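Local atomic coordinates of PTS system, IIabc component (Clostridium difficile, PDB entry 3IPJ), a protein that probably takes up a sugar, possibly trehalose, across the cell membrane and phosphorylates it, this piece being the cytoplasmic EIIB domain that would carry the phosphocysteine. Residues 22-27 against 33-38; 74-79 against 84-89. One frame throughout, in Å; residues are numbered along the deposited sequence.

Contact 1: 22-27 against 33-38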
loop_
_atom_site.group_PDB
_atom_site.type_symbol
_atom_site.label_atom_id
_atom_site.label_comp_id
_atom_site.label_asym_id
_atom_site.label_seq_id
_atom_site.Cartn_x
_atom_site.Cartn_y
_atom_site.Cartn_z
ATOM N N ILE A 22 -5.737 7.730 4.095
ATOM C CA ILE A 22 -4.298 7.454 3.959
ATOM C C ILE A 22 -3.535 8.701 4.347
ATOM O O ILE A 22 -3.797 9.773 3.767
ATOM C CB ILE A 22 -3.948 7.031 2.484
ATOM C CG1 ILE A 22 -4.544 5.586 2.219
ATOM C CG2 ILE A 22 -2.399 7.238 2.176
ATOM C CD1 ILE A 22 -4.729 5.143 0.796
ATOM N N ILE A 23 -2.623 8.610 5.316
ATOM C CA ILE A 23 -1.741 9.753 5.635
ATOM C C ILE A 23 -0.531 9.742 4.678
ATOM O O ILE A 23 -0.231 10.756 4.011
ATOM C CB ILE A 23 -1.260 9.693 7.082
ATOM C CG1 ILE A 23 -2.441 9.771 8.048
ATOM C CG2 ILE A 23 -0.202 10.821 7.370
ATOM C CD1 ILE A 23 -2.001 9.590 9.468
ATOM N N SER A 24 0.156 8.582 4.600
ATOM C CA SER A 24 1.330 8.419 3.753
ATOM C C SER A 24 1.597 6.925 3.604
ATOM O O SER A 24 0.977 6.130 4.310
ATOM C CB SER A 24 2.541 9.140 4.397
ATOM O OG SER A 24 2.807 8.644 5.698
ATOM N N ILE A 25 2.489 6.561 2.661
ATOM C CA ILE A 25 2.701 5.218 2.266
ATOM C C ILE A 25 4.162 5.058 2.019
ATOM O O ILE A 25 4.758 5.938 1.437
ATOM C CB ILE A 25 2.055 4.936 0.856
ATOM C CG1 ILE A 25 0.619 5.481 0.804
ATOM C CG2 ILE A 25 2.149 3.425 0.510
ATOM C CD1 ILE A 25 0.123 5.931 -0.604
ATOM N N THR A 26 4.743 3.928 2.464
ATOM C CA THR A 26 6.092 3.493 2.057
ATOM C C THR A 26 6.072 1.974 1.982
ATOM O O THR A 26 4.987 1.360 1.956
ATOM C CB THR A 26 7.181 3.954 3.021
ATOM O OG1 THR A 26 8.468 3.770 2.388
ATOM C CG2 THR A 26 7.040 3.223 4.415
ATOM N N HIS A 27 7.243 1.361 1.982
ATOM C CA HIS A 27 7.295 -0.079 1.900
ATOM C C HIS A 27 8.581 -0.613 2.472
ATOM O O HIS A 27 9.512 0.138 2.655
ATOM C CB HIS A 27 7.074 -0.574 0.421
ATOM C CG HIS A 27 8.294 -0.442 -0.450
ATOM N ND1 HIS A 27 8.569 0.685 -1.205
ATOM C CD2 HIS A 27 9.328 -1.286 -0.641
ATOM C CE1 HIS A 27 9.710 0.520 -1.839
ATOM N NE2 HIS A 27 10.195 -0.663 -1.507
ATOM N N ARG A 33 3.421 -0.418 3.572
ATOM C CA ARG A 33 3.150 0.094 4.887
ATOM C C ARG A 33 2.387 1.410 4.766
ATOM O O ARG A 33 2.926 2.406 4.297
ATOM C CB ARG A 33 4.465 0.241 5.626
ATOM C CG ARG A 33 5.053 -1.081 6.083
ATOM C CD ARG A 33 6.543 -0.889 6.372
ATOM N NE ARG A 33 7.156 -2.128 6.846
ATOM C CZ ARG A 33 7.216 -2.485 8.129
ATOM N NH1 ARG A 33 6.708 -1.649 9.060
ATOM N NH2 ARG A 33 7.786 -3.660 8.492
ATOM N N VAL A 34 1.125 1.400 5.182
ATOM C CA VAL A 34 0.226 2.560 4.993
ATOM C C VAL A 34 -0.112 3.198 6.352
ATOM O O VAL A 34 -0.751 2.522 7.187
ATOM C CB VAL A 34 -1.110 2.118 4.371
ATOM C CG1 VAL A 34 -1.933 3.344 3.950
ATOM C CG2 VAL A 34 -0.810 1.226 3.196
ATOM N N MET A 35 0.313 4.456 6.585
ATOM C CA MET A 35 -0.056 5.186 7.813
ATOM C C MET A 35 -1.496 5.637 7.531
ATOM O O MET A 35 -1.731 6.358 6.534
ATOM C CB MET A 35 0.848 6.387 8.040
ATOM C CG MET A 35 2.296 5.963 8.243
ATOM S SD MET A 35 2.564 5.225 9.889
ATOM C CE MET A 35 3.429 6.573 10.638
ATOM N N VAL A 36 -2.455 5.161 8.355
ATOM C CA VAL A 36 -3.866 5.453 8.143
ATOM C C VAL A 36 -4.439 6.341 9.295
ATOM O O VAL A 36 -3.963 6.313 10.417
ATOM C CB VAL A 36 -4.681 4.153 7.951
ATOM C CG1 VAL A 36 -4.294 3.446 6.619
ATOM C CG2 VAL A 36 -4.566 3.167 9.196
ATOM N N LYS A 37 -5.474 7.118 8.975
ATOM C CA LYS A 37 -6.193 7.921 9.945
ATOM C C LYS A 37 -7.047 7.088 10.913
ATOM O O LYS A 37 -7.048 7.290 12.138
ATOM C CB LYS A 37 -7.040 8.985 9.227
ATOM C CG LYS A 37 -6.172 9.877 8.282
ATOM C CD LYS A 37 -7.039 10.846 7.533
ATOM C CE LYS A 37 -6.394 11.359 6.233
ATOM N NZ LYS A 37 -7.323 12.419 5.681
ATOM N N ASP A 38 -7.756 6.119 10.369
ATOM C CA ASP A 38 -8.687 5.279 11.150
ATOM C C ASP A 38 -8.635 3.797 10.681
ATOM O O ASP A 38 -9.255 3.408 9.669
ATOM C CB ASP A 38 -10.092 5.886 10.965
ATOM C CG ASP A 38 -11.160 5.237 11.805
ATOM O OD1 ASP A 38 -10.826 4.419 12.685
ATOM O OD2 ASP A 38 -12.350 5.596 11.591
#

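Contact 2: 74-79 against 84-89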
loop_
_atom_site.group_PDB
_atom_site.type_symbol
_atom_site.label_atom_id
_atom_site.label_comp_id
_atom_site.label_asym_id
_atom_site.label_seq_id
_atom_site.Cartn_x
_atom_site.Cartn_y
_atom_site.Cartn_z
ATOM N N LYS A 74 6.538 -3.417 -7.171
ATOM C CA LYS A 74 5.734 -3.240 -8.376
ATOM C C LYS A 74 4.396 -2.609 -8.003
ATOM O O LYS A 74 3.861 -1.770 -8.738
ATOM C CB LYS A 74 5.532 -4.581 -9.075
ATOM C CG LYS A 74 6.908 -5.157 -9.489
ATOM C CD LYS A 74 6.852 -6.657 -10.019
ATOM C CE LYS A 74 8.308 -7.280 -10.163
ATOM N NZ LYS A 74 9.056 -6.964 -11.397
ATOM N N VAL A 75 3.872 -2.984 -6.830
ATOM C CA VAL A 75 2.619 -2.356 -6.329
ATOM C C VAL A 75 2.932 -0.941 -5.851
ATOM O O VAL A 75 2.169 0.022 -6.123
ATOM C CB VAL A 75 1.954 -3.186 -5.229
ATOM C CG1 VAL A 75 0.783 -2.419 -4.526
ATOM C CG2 VAL A 75 1.500 -4.519 -5.861
ATOM N N TYR A 76 4.080 -0.789 -5.206
ATOM C CA TYR A 76 4.426 0.544 -4.738
ATOM C C TYR A 76 4.534 1.530 -5.951
ATOM O O TYR A 76 4.068 2.665 -5.895
ATOM C CB TYR A 76 5.699 0.442 -3.900
ATOM C CG TYR A 76 6.006 1.737 -3.260
ATOM C CD1 TYR A 76 5.222 2.217 -2.213
ATOM C CD2 TYR A 76 7.084 2.513 -3.695
ATOM C CE1 TYR A 76 5.501 3.470 -1.598
ATOM C CE2 TYR A 76 7.347 3.764 -3.083
ATOM C CZ TYR A 76 6.541 4.195 -2.046
ATOM O OH TYR A 76 6.773 5.366 -1.473
ATOM N N ALA A 77 5.167 1.085 -7.040
ATOM C CA ALA A 77 5.360 1.900 -8.237
ATOM C C ALA A 77 4.006 2.364 -8.899
ATOM O O ALA A 77 3.895 3.466 -9.506
ATOM C CB ALA A 77 6.255 1.132 -9.244
ATOM N N GLU A 78 2.966 1.538 -8.763
ATOM C CA GLU A 78 1.645 1.935 -9.196
ATOM C C GLU A 78 1.102 3.008 -8.245
ATOM O O GLU A 78 0.682 4.050 -8.687
ATOM C CB GLU A 78 0.745 0.711 -9.245
ATOM C CG GLU A 78 1.266 -0.280 -10.250
ATOM C CD GLU A 78 1.430 0.318 -11.658
ATOM O OE1 GLU A 78 0.746 1.329 -11.996
ATOM O OE2 GLU A 78 2.209 -0.278 -12.465
ATOM N N VAL A 79 1.137 2.759 -6.935
ATOM C CA VAL A 79 0.622 3.757 -5.975
ATOM C C VAL A 79 1.327 5.117 -6.123
ATOM O O VAL A 79 0.689 6.190 -5.991
ATOM C CB VAL A 79 0.847 3.296 -4.521
ATOM C CG1 VAL A 79 0.615 4.478 -3.565
ATOM C CG2 VAL A 79 0.015 1.969 -4.190
ATOM N N LEU A 84 -0.914 9.979 -3.897
ATOM C CA LEU A 84 -0.952 9.982 -2.441
ATOM C C LEU A 84 0.466 10.370 -1.979
ATOM O O LEU A 84 1.411 10.388 -2.800
ATOM C CB LEU A 84 -1.401 8.622 -1.901
ATOM C CG LEU A 84 -2.644 8.037 -2.605
ATOM C CD1 LEU A 84 -2.410 8.030 -4.051
ATOM C CD2 LEU A 84 -2.920 6.632 -2.239
ATOM N N LYS A 85 0.604 10.745 -0.709
ATOM C CA LYS A 85 1.885 10.979 -0.086
ATOM C C LYS A 85 2.630 9.627 0.042
ATOM O O LYS A 85 2.408 8.863 0.976
ATOM C CB LYS A 85 1.610 11.617 1.292
ATOM C CG LYS A 85 2.755 12.313 2.012
ATOM C CD LYS A 85 2.214 13.141 3.233
ATOM C CE LYS A 85 3.259 13.288 4.409
ATOM N NZ LYS A 85 4.495 14.159 4.175
ATOM N N THR A 86 3.498 9.340 -0.907
ATOM C CA THR A 86 4.363 8.171 -0.854
ATOM C C THR A 86 5.715 8.660 -0.389
ATOM O O THR A 86 6.149 9.784 -0.688
ATOM C CB THR A 86 4.417 7.411 -2.223
ATOM O OG1 THR A 86 4.791 8.308 -3.304
ATOM C CG2 THR A 86 3.041 6.686 -2.522
ATOM N N LEU A 87 6.409 7.863 0.377
ATOM C CA LEU A 87 7.502 8.512 1.023
ATOM C C LEU A 87 8.806 7.903 0.606
ATOM O O LEU A 87 9.762 8.656 0.425
ATOM C CB LEU A 87 7.279 8.539 2.535
ATOM C CG LEU A 87 6.025 9.376 2.881
ATOM C CD1 LEU A 87 5.686 9.324 4.351
ATOM C CD2 LEU A 87 6.219 10.816 2.413
ATOM N N SER A 88 8.830 6.559 0.427
ATOM C CA SER A 88 10.000 5.810 -0.080
ATOM C C SER A 88 10.875 6.703 -0.998
ATOM O O SER A 88 12.032 6.986 -0.644
ATOM C CB SER A 88 9.593 4.468 -0.744
ATOM O OG SER A 88 10.695 3.786 -1.368
ATOM N N LYS A 89 10.328 7.166 -2.135
ATOM C CA LYS A 89 11.012 8.149 -3.002
ATOM C C LYS A 89 11.230 9.469 -2.268
ATOM O O LYS A 89 10.413 10.412 -2.428
ATOM C CB LYS A 89 10.218 8.414 -4.302
ATOM C CG LYS A 89 10.830 9.400 -5.301
ATOM C CD LYS A 89 10.055 9.296 -6.637
ATOM C CE LYS A 89 9.947 10.650 -7.382
ATOM N NZ LYS A 89 9.028 10.473 -8.573
#

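Contact 1: 22-27 against 33-38
Strand pieces 24-27 and 33-36 run antiparallel, their axes 4.9 Å apart at closest with 159° between their directions, and the ladder goes on past a classic beta bulge, in which Ile23 and Ser24 both face Met35, to the non-hydrogen-bonded pair Ile22 and Val36. Met35 O accepts a short bond from Ile23 N, 2.7 Å, and a weak, longer one from Ser24 N, while Met35 N returns to Ser24 O. Beyond the bulge the pairing is regular: Thr26 N gives a nearly straight bond to Arg33 O in the carbonyl plane, 3.0 Å at 170°, and Arg33 N reaches Thr26 O from above that carbonyl's plane. On the face with Ile22, Ile25, Val34 and Val36, the Ile22 and Val34 side chains cross obliquely, CG1 to CG1 at 3.9 Å, and helix 5-17 covers this end through Ile14 and Ile17. The other face carries Ser24 and Met35, with Ser24 OG 3.7 Å from Met35 CG. Next to them Thr26 and Arg33 run side by side, CG2 of Thr26 against CB of Arg33 at 4.1 Å. The extended Arg33 chain then leads its guanidinium away from Thr26. At the bulged end, CG1 of Ile23 stands anti to its own carbonyl carbon (chi1 -62°), which brings it to 3.7 Å from Lys37 CG as the two side chains cross. The hairpin therefore has one oily face and one mixed face; main-chain bonds make the ladder, and the side chains across it meet by packing. The nearest side-chain atoms of Arg33 and Cys28, the predicted phosphocysteine, are about 3 Å apart, so a positive charge close by could help to balance a phosphoryl group, though this is an inference.

Contact 2: 74-79 against 84-89
The phenol of Tyr76 reaches from helix 71-79 into the bend of 84-89, where its OH lies 3.2 Å from Thr86 CB and 3.0 Å from Ser88 CB. Leu87 N comes to the ring's edge, near its plane, 3.1 Å from Tyr76 OH. Thr86 and Ser88 approach the ring obliquely, and CE2 of Tyr76 is 3.3 Å from Ser88 CB. One helical turn on, Val79 CG1 presses on Thr86 CG2 at 3.4 Å, tighter than usual van der Waals contact, the two side chains running across each other. Val79 CG1 also meets Leu84 CD2, more loosely, at 4.3 Å. The Tyr76 chi1 of -173°, with CG anti to the backbone N, carries the ring off the helix toward 84-89, and Val79 places CG1 in the same way. Behind this first shell, the other neighbours of Tyr76 include His27, whose ring meets it at about 50°, and Leu32 of strand 31-36. Val79 also rests on Ala10 of helix 5-17. Both Val79 and Leu84 lie against Ile25, so the end of helix 71-79 and the chain after it close together over the edge strand 22-27.

Overall arrangement
Contact 1 closes before contact 2 opens along the chain, and their centres lie 11 Å apart within the same EIIB domain. The hairpin of contact 1 supplies two neighbouring strands of the four-stranded antiparallel sheet; contact 2 brings helix 71-79 and the following loop against one of them. They meet at Ile25, whose O lies 2.7 Å from Leu87 N in a probable hydrogen bond and whose CD1 packs 3.3 Å from Val79 CG1. The end of helix 71-79 and the loop 84-89 thus pack along strand 22-27, outermost of the sheet within this chain, while the chain between the hairpin's strands holds Cys28, the predicted phosphocysteine.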